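PDB 2I2X: methyltransferase 1 from Methanosarcina barkeri, which transfers the methyl group of methanol to the cob(I)amide carried by its partner corrinoid protein MtaC, in the methanol pathway of methanogenesis. Local coordinates for residues V244-I249 and A396-C401; Q90-N94 and H124-I129; S291-H295 and S311-V315. One frame throughout, in Å; residues are numbered along the deposited sequence.

Contact 1: residues V244-I249 and A396-C401; sequences VIARAI and AAIECC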
ATOM      1  N   VAL A 244      17.835  -0.505  20.169  1.00  6.39           N
ATOM      2  CA  VAL A 244      17.177   0.498  20.979  1.00  7.31           C
ATOM      3  C   VAL A 244      18.199   1.455  21.630  1.00  8.29           C
ATOM      4  O   VAL A 244      17.940   2.661  21.731  1.00  7.97           O
ATOM      5  CB  VAL A 244      16.184  -0.127  22.016  1.00  7.16           C
ATOM      6  CG1 VAL A 244      16.898  -0.974  23.072  1.00  7.67           C
ATOM      7  CG2 VAL A 244      15.369   0.937  22.665  1.00  6.50           C
ATOM      8  N   ILE A 245      19.367   0.928  22.037  1.00  8.94           N
ATOM      9  CA  ILE A 245      20.418   1.790  22.566  1.00  8.66           C
ATOM     10  C   ILE A 245      20.819   2.810  21.504  1.00  8.81           C
ATOM     11  O   ILE A 245      20.823   4.023  21.773  1.00  9.64           O
ATOM     12  CB  ILE A 245      21.614   0.995  23.065  1.00  9.15           C
ATOM     13  CG1 ILE A 245      21.217   0.158  24.285  1.00  9.31           C
ATOM     14  CG2 ILE A 245      22.761   1.936  23.467  1.00  9.27           C
ATOM     15  CD1 ILE A 245      22.251  -0.858  24.662  1.00  9.43           C
ATOM     16  N   ALA A 246      21.122   2.335  20.295  1.00  8.33           N
ATOM     17  CA  ALA A 246      21.417   3.248  19.179  1.00  7.89           C
ATOM     18  C   ALA A 246      20.325   4.308  19.054  1.00  7.60           C
ATOM     19  O   ALA A 246      20.639   5.476  18.863  1.00  8.10           O
ATOM     20  CB  ALA A 246      21.621   2.501  17.855  1.00  7.32           C
ATOM     21  N   ARG A 247      19.062   3.914  19.229  1.00  6.78           N
ATOM     22  CA  ARG A 247      17.955   4.871  19.174  1.00  6.88           C
ATOM     23  C   ARG A 247      17.987   5.932  20.260  1.00  7.20           C
ATOM     24  O   ARG A 247      17.742   7.117  19.992  1.00  8.11           O
ATOM     25  CB  ARG A 247      16.601   4.171  19.225  1.00  6.28           C
ATOM     26  CG  ARG A 247      15.440   5.130  19.058  1.00  6.27           C
ATOM     27  CD  ARG A 247      15.321   5.638  17.631  1.00  7.13           C
ATOM     28  NE  ARG A 247      15.015   4.544  16.697  1.00 11.00           N
ATOM     29  CZ  ARG A 247      15.072   4.643  15.369  1.00  9.75           C
ATOM     30  NH1 ARG A 247      15.399   5.804  14.802  1.00  8.17           N
ATOM     31  NH2 ARG A 247      14.799   3.575  14.613  1.00  7.37           N
ATOM     32  N   ALA A 248      18.259   5.503  21.479  1.00  7.19           N
ATOM     33  CA  ALA A 248      18.339   6.407  22.603  1.00  8.41           C
ATOM     34  C   ALA A 248      19.406   7.491  22.390  1.00  9.08           C
ATOM     35  O   ALA A 248      19.157   8.663  22.631  1.00  9.96           O
ATOM     36  CB  ALA A 248      18.599   5.617  23.880  1.00  8.37           C
ATOM     37  N   ILE A 249      20.579   7.096  21.903  1.00  9.57           N
ATOM     38  CA  ILE A 249      21.694   8.028  21.606  1.00  9.01           C
ATOM     39  C   ILE A 249      21.361   9.003  20.471  1.00  8.73           C
ATOM     40  O   ILE A 249      21.918  10.126  20.416  1.00  7.88           O
ATOM     41  CB  ILE A 249      22.996   7.221  21.257  1.00  9.11           C
ATOM     42  CG1 ILE A 249      23.235   6.157  22.350  1.00 11.07           C
ATOM     43  CG2 ILE A 249      24.192   8.145  21.031  1.00  6.78           C
ATOM     44  CD1 ILE A 249      24.601   5.413  22.326  1.00 12.29           C
ATOM     45  N   ALA A 396      21.434   9.088  28.128  1.00 11.62           N
ATOM     46  CA  ALA A 396      20.288   8.567  27.419  1.00 11.68           C
ATOM     47  C   ALA A 396      20.476   7.079  27.213  1.00 11.89           C
ATOM     48  O   ALA A 396      19.562   6.285  27.465  1.00 13.92           O
ATOM     49  CB  ALA A 396      20.091   9.304  26.076  1.00 10.81           C
ATOM     50  N   ALA A 397      21.662   6.698  26.776  1.00 11.16           N
ATOM     51  CA  ALA A 397      22.011   5.306  26.558  1.00 10.62           C
ATOM     52  C   ALA A 397      21.858   4.473  27.829  1.00 10.50           C
ATOM     53  O   ALA A 397      21.348   3.350  27.781  1.00 10.97           O
ATOM     54  CB  ALA A 397      23.459   5.224  26.031  1.00 10.48           C
ATOM     55  N   ILE A 398      22.289   5.021  28.969  1.00 10.00           N
ATOM     56  CA  ILE A 398      22.231   4.281  30.243  1.00  9.10           C
ATOM     57  C   ILE A 398      20.810   4.249  30.783  1.00  9.06           C
ATOM     58  O   ILE A 398      20.378   3.242  31.351  1.00  7.88           O
ATOM     59  CB  ILE A 398      23.232   4.837  31.310  1.00  8.81           C
ATOM     60  CG1 ILE A 398      24.673   4.472  30.915  1.00  8.21           C
ATOM     61  CG2 ILE A 398      22.905   4.286  32.716  1.00  6.57           C
ATOM     62  CD1 ILE A 398      25.761   5.278  31.678  1.00  6.25           C
ATOM     63  N   GLU A 399      20.102   5.368  30.619  1.00  9.29           N
ATOM     64  CA  GLU A 399      18.709   5.457  31.010  1.00 10.27           C
ATOM     65  C   GLU A 399      17.873   4.465  30.194  1.00 10.44           C
ATOM     66  O   GLU A 399      16.938   3.837  30.712  1.00 10.05           O
ATOM     67  CB  GLU A 399      18.179   6.869  30.794  1.00 10.40           C
ATOM     68  CG  GLU A 399      16.854   7.133  31.482  1.00 12.50           C
ATOM     69  CD  GLU A 399      16.974   7.310  32.985  1.00 15.77           C
ATOM     70  OE1 GLU A 399      18.072   7.686  33.481  1.00 17.09           O
ATOM     71  OE2 GLU A 399      15.952   7.081  33.672  1.00 17.80           O
ATOM     72  N   CYS A 400      18.227   4.333  28.923  1.00 10.27           N
ATOM     73  CA  CYS A 400      17.573   3.375  28.057  1.00 11.04           C
ATOM     74  C   CYS A 400      17.721   1.961  28.630  1.00 10.73           C
ATOM     75  O   CYS A 400      16.723   1.230  28.756  1.00 11.18           O
ATOM     76  CB  CYS A 400      18.137   3.472  26.622  1.00 11.42           C
ATOM     77  SG  CYS A 400      17.580   2.151  25.482  1.00 10.55           S
ATOM     78  N   CYS A 401      18.956   1.584  28.947  1.00 10.06           N
ATOM     79  CA  CYS A 401      19.258   0.287  29.593  1.00 10.33           C
ATOM     80  C   CYS A 401      18.430   0.067  30.852  1.00 10.69           C
ATOM     81  O   CYS A 401      17.854  -1.034  31.038  1.00 11.23           O
ATOM     82  CB  CYS A 401      20.749   0.137  29.921  1.00  9.52           C
ATOM     83  SG  CYS A 401      21.839   0.063  28.466  1.00 10.38           S
TER
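The carbonyl oxygen A396 O meets both a polar and an apolar neighbour: C400 N donates to it at 2.8 Å in the regular helical pattern, and the methyl A248 CB of the other helix lies 3.8 Å from the same atom A396 O. That methyl points toward the partner helix, and it also touches C400 CB at 3.5 Å. In the reverse direction A396 CB points toward helix 244-249 and reaches the backbone oxygen A248 O at 3.6 Å. The axes of the two segments approach to 8.2 Å, a close spacing that follows from having alanines at the centre, where the CA atoms of A248 and A397 are the nearest pair. Their N-to-C directions differ by 138°, an antiparallel but clearly skewed crossing. The contact joins helix 240-259, which lies between barrel strands 213-216 and 285-287 in the chain, to helix 389-409 of the helical C-terminal region, away from the annotated sites. Larger groups fill the flanks of the alanine centre. C400 holds its sulfur trans to its own amide nitrogen (chi1 171°), which extends SG between the helices until it meets V244 CG2 at 3.8 Å, beside the backbone of I245. One residue further along each helix, I245 CD1 meets C401 SG at 3.9 Å. I249 works at the other end, where its CG1 lies 3.8 Å from A397 CB and its CD1 rests on the same methyl. Further helices close the surroundings: A425, L429 and L422 of helix 416-430 touch I245, A397 and C401 respectively, whereas V378 and I382 of helix 372-383 lie on A396. R247 leads away from this apolar seam to a salt bridge with E272, and E399 does likewise with R377.

Contact 2: residues Q90-N94 and H124-I129; sequences QMSNN and HTIGDI
At the C-terminal end of the TIM-barrel strand 119-126, the short helix 89-93 is fastened to the departing loop through S92 and G127. G127 N donates to S92 OG at 2.8 Å with an N-H...O angle of 155°, a fairly straight bond. The hydroxyl is placed for this by a chi1 of -70°, which turns OG away from the serine's own carbonyl carbon. G127 CA lies 3.5 Å from S92 OG, and a side chain on it would point toward that oxygen and be tight against it. The I126 methyl CG2 borders the same oxygen more loosely. Beyond the bond, I129 presses back on the helix end: its CG2 touches S92 CB at 3.6 Å, and its CB lies 3.6 Å from N93 OD1 as the two side chains slide past each other in opposite directions. N93 ND2 is hydrogen-bonded to Q89 OE1. M91 CE approaches the H124 ring obliquely, and H87 meets that ring with planes nearly perpendicular. Since H87 ND1 is also hydrogen-bonded to S92 OG, the buried hydroxyl has two polar partners, which fixes its rotation and ties helix, strand end and H87 together.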
ATOM      1  N   GLN A  90      20.676  13.688  -7.973  1.00 21.52           N
ATOM      2  CA  GLN A  90      20.876  14.655  -9.042  1.00 21.73           C
ATOM      3  C   GLN A  90      20.168  15.970  -8.800  1.00 20.77           C
ATOM      4  O   GLN A  90      20.607  17.000  -9.309  1.00 20.87           O
ATOM      5  CB  GLN A  90      20.541  14.078 -10.430  1.00 22.19           C
ATOM      6  CG  GLN A  90      19.116  13.589 -10.604  1.00 24.98           C
ATOM      7  CD  GLN A  90      18.995  12.058 -10.605  1.00 28.70           C
ATOM      8  OE1 GLN A  90      19.427  11.358  -9.670  1.00 29.01           O
ATOM      9  NE2 GLN A  90      18.377  11.536 -11.660  1.00 30.17           N
ATOM     10  N   MET A  91      19.112  15.947  -7.988  1.00 19.61           N
ATOM     11  CA  MET A  91      18.370  17.169  -7.656  1.00 18.82           C
ATOM     12  C   MET A  91      19.121  18.072  -6.683  1.00 18.29           C
ATOM     13  O   MET A  91      18.812  19.264  -6.553  1.00 17.39           O
ATOM     14  CB  MET A  91      17.013  16.826  -7.062  1.00 18.44           C
ATOM     15  CG  MET A  91      16.040  16.283  -8.087  1.00 19.31           C
ATOM     16  SD  MET A  91      14.648  15.419  -7.361  1.00 16.29           S
ATOM     17  CE  MET A  91      13.826  16.752  -6.469  1.00 13.27           C
ATOM     18  N   SER A  92      20.082  17.484  -5.981  1.00 17.70           N
ATOM     19  CA  SER A  92      20.819  18.206  -4.974  1.00 17.92           C
ATOM     20  C   SER A  92      22.164  18.652  -5.524  1.00 17.99           C
ATOM     21  O   SER A  92      22.597  19.760  -5.241  1.00 17.84           O
ATOM     22  CB  SER A  92      21.022  17.335  -3.734  1.00 17.90           C
ATOM     23  OG  SER A  92      19.807  17.136  -3.066  1.00 16.59           O
ATOM     24  N   ASN A  93      22.803  17.773  -6.305  1.00 18.29           N
ATOM     25  CA  ASN A  93      24.071  18.059  -6.982  1.00 18.55           C
ATOM     26  C   ASN A  93      23.965  19.156  -8.023  1.00 18.97           C
ATOM     27  O   ASN A  93      24.929  19.867  -8.270  1.00 19.08           O
ATOM     28  CB  ASN A  93      24.672  16.791  -7.583  1.00 18.28           C
ATOM     29  CG  ASN A  93      25.266  15.867  -6.519  1.00 19.17           C
ATOM     30  OD1 ASN A  93      26.119  16.276  -5.727  1.00 19.47           O
ATOM     31  ND2 ASN A  93      24.796  14.625  -6.481  1.00 20.21           N
ATOM     32  N   ASN A  94      22.776  19.307  -8.601  1.00 19.65           N
ATOM     33  CA  ASN A  94      22.444  20.434  -9.472  1.00 20.40           C
ATOM     34  C   ASN A  94      21.318  21.202  -8.817  1.00 19.79           C
ATOM     35  O   ASN A  94      20.136  20.920  -9.071  1.00 19.84           O
ATOM     36  CB  ASN A  94      22.008  19.950 -10.854  1.00 21.10           C
ATOM     37  CG  ASN A  94      22.960  18.917 -11.432  1.00 24.92           C
ATOM     38  OD1 ASN A  94      24.049  19.258 -11.917  1.00 30.87           O
ATOM     39  ND2 ASN A  94      22.569  17.639 -11.370  1.00 27.83           N
ATOM     40  N   HIS A 124      10.786  19.790   1.050  1.00  9.65           N
ATOM     41  CA  HIS A 124      11.878  19.286   0.264  1.00  9.79           C
ATOM     42  C   HIS A 124      12.963  18.870   1.212  1.00 10.09           C
ATOM     43  O   HIS A 124      13.337  19.625   2.107  1.00 10.37           O
ATOM     44  CB  HIS A 124      12.409  20.363  -0.683  1.00  9.88           C
ATOM     45  CG  HIS A 124      11.955  20.190  -2.097  1.00 10.53           C
ATOM     46  ND1 HIS A 124      10.645  19.892  -2.432  1.00 11.47           N
ATOM     47  CD2 HIS A 124      12.637  20.243  -3.261  1.00  8.07           C
ATOM     48  CE1 HIS A 124      10.543  19.792  -3.744  1.00  9.09           C
ATOM     49  NE2 HIS A 124      11.740  19.980  -4.268  1.00  8.81           N
ATOM     50  N   THR A 125      13.455  17.656   1.006  1.00 10.47           N
ATOM     51  CA  THR A 125      14.539  17.075   1.771  1.00 10.23           C
ATOM     52  C   THR A 125      15.753  16.945   0.838  1.00 10.67           C
ATOM     53  O   THR A 125      15.819  16.037  -0.018  1.00 10.07           O
ATOM     54  CB  THR A 125      14.117  15.693   2.300  1.00 10.53           C
ATOM     55  OG1 THR A 125      12.988  15.854   3.147  1.00 10.59           O
ATOM     56  CG2 THR A 125      15.263  14.984   3.077  1.00 11.21           C
ATOM     57  N   ILE A 126      16.708  17.873   1.007  1.00 11.16           N
ATOM     58  CA  ILE A 126      17.917  17.924   0.213  1.00 10.39           C
ATOM     59  C   ILE A 126      18.682  16.635   0.495  1.00 10.34           C
ATOM     60  O   ILE A 126      18.592  16.076   1.590  1.00  9.48           O
ATOM     61  CB  ILE A 126      18.710  19.214   0.582  1.00 11.60           C
ATOM     62  CG1 ILE A 126      18.104  20.446  -0.117  1.00 13.46           C
ATOM     63  CG2 ILE A 126      20.224  19.145   0.192  1.00  9.52           C
ATOM     64  CD1 ILE A 126      16.599  20.622   0.018  1.00 13.58           C
ATOM     65  N   GLY A 127      19.382  16.119  -0.506  1.00 10.46           N
ATOM     66  CA  GLY A 127      20.336  15.035  -0.259  1.00 12.16           C
ATOM     67  C   GLY A 127      21.657  15.459   0.399  1.00 12.82           C
ATOM     68  O   GLY A 127      22.233  16.493   0.049  1.00 12.26           O
ATOM     69  N   ASP A 128      22.150  14.668   1.353  1.00 14.06           N
ATOM     70  CA  ASP A 128      23.465  14.954   1.923  1.00 15.56           C
ATOM     71  C   ASP A 128      24.499  14.528   0.925  1.00 16.33           C
ATOM     72  O   ASP A 128      24.934  13.386   0.913  1.00 16.56           O
ATOM     73  CB  ASP A 128      23.719  14.291   3.283  1.00 15.66           C
ATOM     74  CG  ASP A 128      24.846  15.000   4.074  1.00 16.59           C
ATOM     75  OD1 ASP A 128      25.685  15.665   3.419  1.00 13.97           O
ATOM     76  OD2 ASP A 128      24.899  14.885   5.327  1.00 14.35           O
ATOM     77  N   ILE A 129      24.872  15.468   0.070  1.00 17.43           N
ATOM     78  CA  ILE A 129      25.787  15.197  -1.026  1.00 17.94           C
ATOM     79  C   ILE A 129      27.280  15.316  -0.632  1.00 18.92           C
ATOM     80  O   ILE A 129      28.154  15.082  -1.468  1.00 19.44           O
ATOM     81  CB  ILE A 129      25.482  16.132  -2.217  1.00 17.88           C
ATOM     82  CG1 ILE A 129      25.629  17.613  -1.813  1.00 17.90           C
ATOM     83  CG2 ILE A 129      24.121  15.867  -2.741  1.00 16.65           C
ATOM     84  CD1 ILE A 129      25.646  18.600  -2.991  1.00 16.55           C
TER

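Contact 3: residues S291-H295 and S311-V315; sequences STCAH and SNESV. With K (potassium ion), chain S.
H295 and E313 cross at about a right angle, with the ring and carboxylate planes 60° apart. The glutamate meets the imidazole through its chain, E313 CG lying at the ring edge, near its plane, 3.7 Å from H295 NE2. That nitrogen is hydrogen-bonded to E287. E313 leaves its backbone with CG trans to N (chi1 173°), which lays CG against the A294 methyl CB at 3.4 Å; the bend at chi2 (57°) then carries the carboxylate to the potassium ion, 3.2 Å from OE1. E313 CB packs on S291 CB at 3.6 Å. If E313 were an alanine, the potassium ion would probably lose one carboxylate ligand, and a gap would open beside A294 and the H295 edge. C293 also points toward the partner segment: its SG lies 3.3 Å from N312 O, and its CB meets V315 CG2 at 3.8 Å. The backbone presenting E313 is tightly turned. E313 N donates to S311 OG at 2.8 Å, an ST turn whose hydroxyl is also hydrogen-bonded to D268, and S314 N to N312 O at 2.7 Å, a gamma turn with E313 at its centre. These loops follow strands 285-287 and 309-311, the C-terminal end of a TIM barrel where active sites gather; here E86 and E164 share the potassium ion, and A294 and S314 touch the corrinoid.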
ATOM      1  N   SER A 291       3.641   3.030   6.758  1.00  5.37           N
ATOM      2  CA  SER A 291       4.864   3.217   5.942  1.00  5.84           C
ATOM      3  C   SER A 291       5.429   1.860   5.513  1.00  5.38           C
ATOM      4  O   SER A 291       6.589   1.772   5.104  1.00  6.25           O
ATOM      5  CB  SER A 291       5.931   4.065   6.678  1.00  5.05           C
ATOM      6  OG  SER A 291       6.348   3.418   7.879  1.00  4.77           O
ATOM      7  N   THR A 292       4.616   0.815   5.593  1.00  4.74           N
ATOM      8  CA  THR A 292       5.085  -0.540   5.247  1.00  5.06           C
ATOM      9  C   THR A 292       5.509  -0.702   3.784  1.00  5.49           C
ATOM     10  O   THR A 292       6.241  -1.639   3.464  1.00  5.62           O
ATOM     11  CB  THR A 292       4.030  -1.632   5.586  1.00  5.46           C
ATOM     12  OG1 THR A 292       2.762  -1.269   5.001  1.00  4.58           O
ATOM     13  CG2 THR A 292       3.888  -1.795   7.106  1.00  3.51           C
ATOM     14  N   CYS A 293       5.027   0.176   2.899  1.00  5.52           N
ATOM     15  CA  CYS A 293       5.521   0.255   1.513  1.00  6.04           C
ATOM     16  C   CYS A 293       7.037   0.476   1.445  1.00  6.08           C
ATOM     17  O   CYS A 293       7.715   0.047   0.489  1.00  6.26           O
ATOM     18  CB  CYS A 293       4.817   1.386   0.760  1.00  6.10           C
ATOM     19  SG  CYS A 293       4.531   2.886   1.766  1.00  7.50           S
ATOM     20  N   ALA A 294       7.572   1.148   2.456  1.00  5.92           N
ATOM     21  CA  ALA A 294       9.015   1.331   2.552  1.00  5.93           C
ATOM     22  C   ALA A 294       9.708   0.256   3.393  1.00  5.99           C
ATOM     23  O   ALA A 294      10.790  -0.191   3.015  1.00  6.20           O
ATOM     24  CB  ALA A 294       9.352   2.721   3.063  1.00  5.20           C
ATOM     25  N   HIS A 295       9.132  -0.148   4.528  1.00  5.76           N
ATOM     26  CA  HIS A 295       9.820  -1.106   5.409  1.00  6.30           C
ATOM     27  C   HIS A 295       8.945  -1.554   6.533  1.00  6.31           C
ATOM     28  O   HIS A 295       8.015  -0.877   6.906  1.00  6.14           O
ATOM     29  CB  HIS A 295      11.128  -0.510   6.041  1.00  6.53           C
ATOM     30  CG  HIS A 295      10.914   0.782   6.781  1.00  6.75           C
ATOM     31  ND1 HIS A 295      10.453   0.833   8.084  1.00  5.97           N
ATOM     32  CD2 HIS A 295      11.053   2.071   6.382  1.00  5.59           C
ATOM     33  CE1 HIS A 295      10.327   2.094   8.456  1.00  5.09           C
ATOM     34  NE2 HIS A 295      10.687   2.865   7.445  1.00  5.63           N
ATOM     35  N   SER A 311       3.426   9.877   8.082  1.00  5.75           N
ATOM     36  CA  SER A 311       4.025   9.591   6.799  1.00  5.78           C
ATOM     37  C   SER A 311       4.090   8.086   6.395  1.00  6.07           C
ATOM     38  O   SER A 311       4.072   7.209   7.254  1.00  5.14           O
ATOM     39  CB  SER A 311       5.422  10.203   6.809  1.00  5.39           C
ATOM     40  OG  SER A 311       6.250   9.644   5.799  1.00  3.53           O
ATOM     41  N   ASN A 312       4.192   7.829   5.084  1.00  6.45           N
ATOM     42  CA  ASN A 312       4.369   6.473   4.522  1.00  6.96           C
ATOM     43  C   ASN A 312       5.816   6.195   4.160  1.00  7.79           C
ATOM     44  O   ASN A 312       6.118   5.164   3.532  1.00  7.09           O
ATOM     45  CB  ASN A 312       3.548   6.314   3.230  1.00  6.68           C
ATOM     46  CG  ASN A 312       4.090   7.185   2.114  1.00  5.41           C
ATOM     47  OD1 ASN A 312       4.240   8.381   2.303  1.00  2.88           O
ATOM     48  ND2 ASN A 312       4.431   6.584   0.964  1.00  5.31           N
ATOM     49  N   GLU A 313       6.695   7.150   4.508  1.00  9.03           N
ATOM     50  CA  GLU A 313       8.159   7.038   4.389  1.00  9.59           C
ATOM     51  C   GLU A 313       8.604   7.142   2.944  1.00 10.88           C
ATOM     52  O   GLU A 313       9.303   8.074   2.565  1.00 11.72           O
ATOM     53  CB  GLU A 313       8.688   5.762   5.055  1.00  8.84           C
ATOM     54  CG  GLU A 313      10.170   5.471   4.838  1.00 11.55           C
ATOM     55  CD  GLU A 313      11.111   6.595   5.302  1.00 14.72           C
ATOM     56  OE1 GLU A 313      12.303   6.538   4.914  1.00 13.93           O
ATOM     57  OE2 GLU A 313      10.682   7.523   6.045  1.00 13.82           O
ATOM     58  N   SER A 314       8.175   6.187   2.128  1.00 11.87           N
ATOM     59  CA  SER A 314       8.488   6.195   0.718  1.00 11.86           C
ATOM     60  C   SER A 314       7.823   5.034  -0.019  1.00 11.34           C
ATOM     61  O   SER A 314       7.621   3.951   0.542  1.00 12.15           O
ATOM     62  CB  SER A 314       9.989   6.099   0.513  1.00 11.28           C
ATOM     63  OG  SER A 314      10.268   6.518  -0.809  1.00 13.24           O
ATOM     64  N   VAL A 315       7.513   5.265  -1.285  1.00 10.58           N
ATOM     65  CA  VAL A 315       7.018   4.233  -2.166  1.00  9.78           C
ATOM     66  C   VAL A 315       7.359   4.672  -3.588  1.00 10.22           C
ATOM     67  O   VAL A 315       7.360   5.881  -3.890  1.00  9.74           O
ATOM     68  CB  VAL A 315       5.484   4.075  -2.011  1.00 10.25           C
ATOM     69  CG1 VAL A 315       4.732   5.373  -2.472  1.00  7.87           C
ATOM     70  CG2 VAL A 315       4.956   2.794  -2.723  1.00  8.47           C
TER
HETATM   71  K     K S 511      14.146   8.865   3.838  0.70 23.46           K

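In the fold
Contacts 2 and 3 both border the catalytic end of the barrel; their centres are 20 Å apart and their nearest atoms about 9 Å. They approach the site from different strands: in contact 2, G127 comes within about 5 Å of the corrinoid and about 7 Å of the E164 side chain, whereas in contact 3 the E313 side chain comes within about 4 Å of zinc. E164, a ligand of both zinc and potassium, connects the two contacts. Contact 1 belongs to the surrounding helices, on the opposite side of the chain's centre from contact 2, with centres 31 Å apart. Its nearest atoms are about 8 Å from contact 3, without touching.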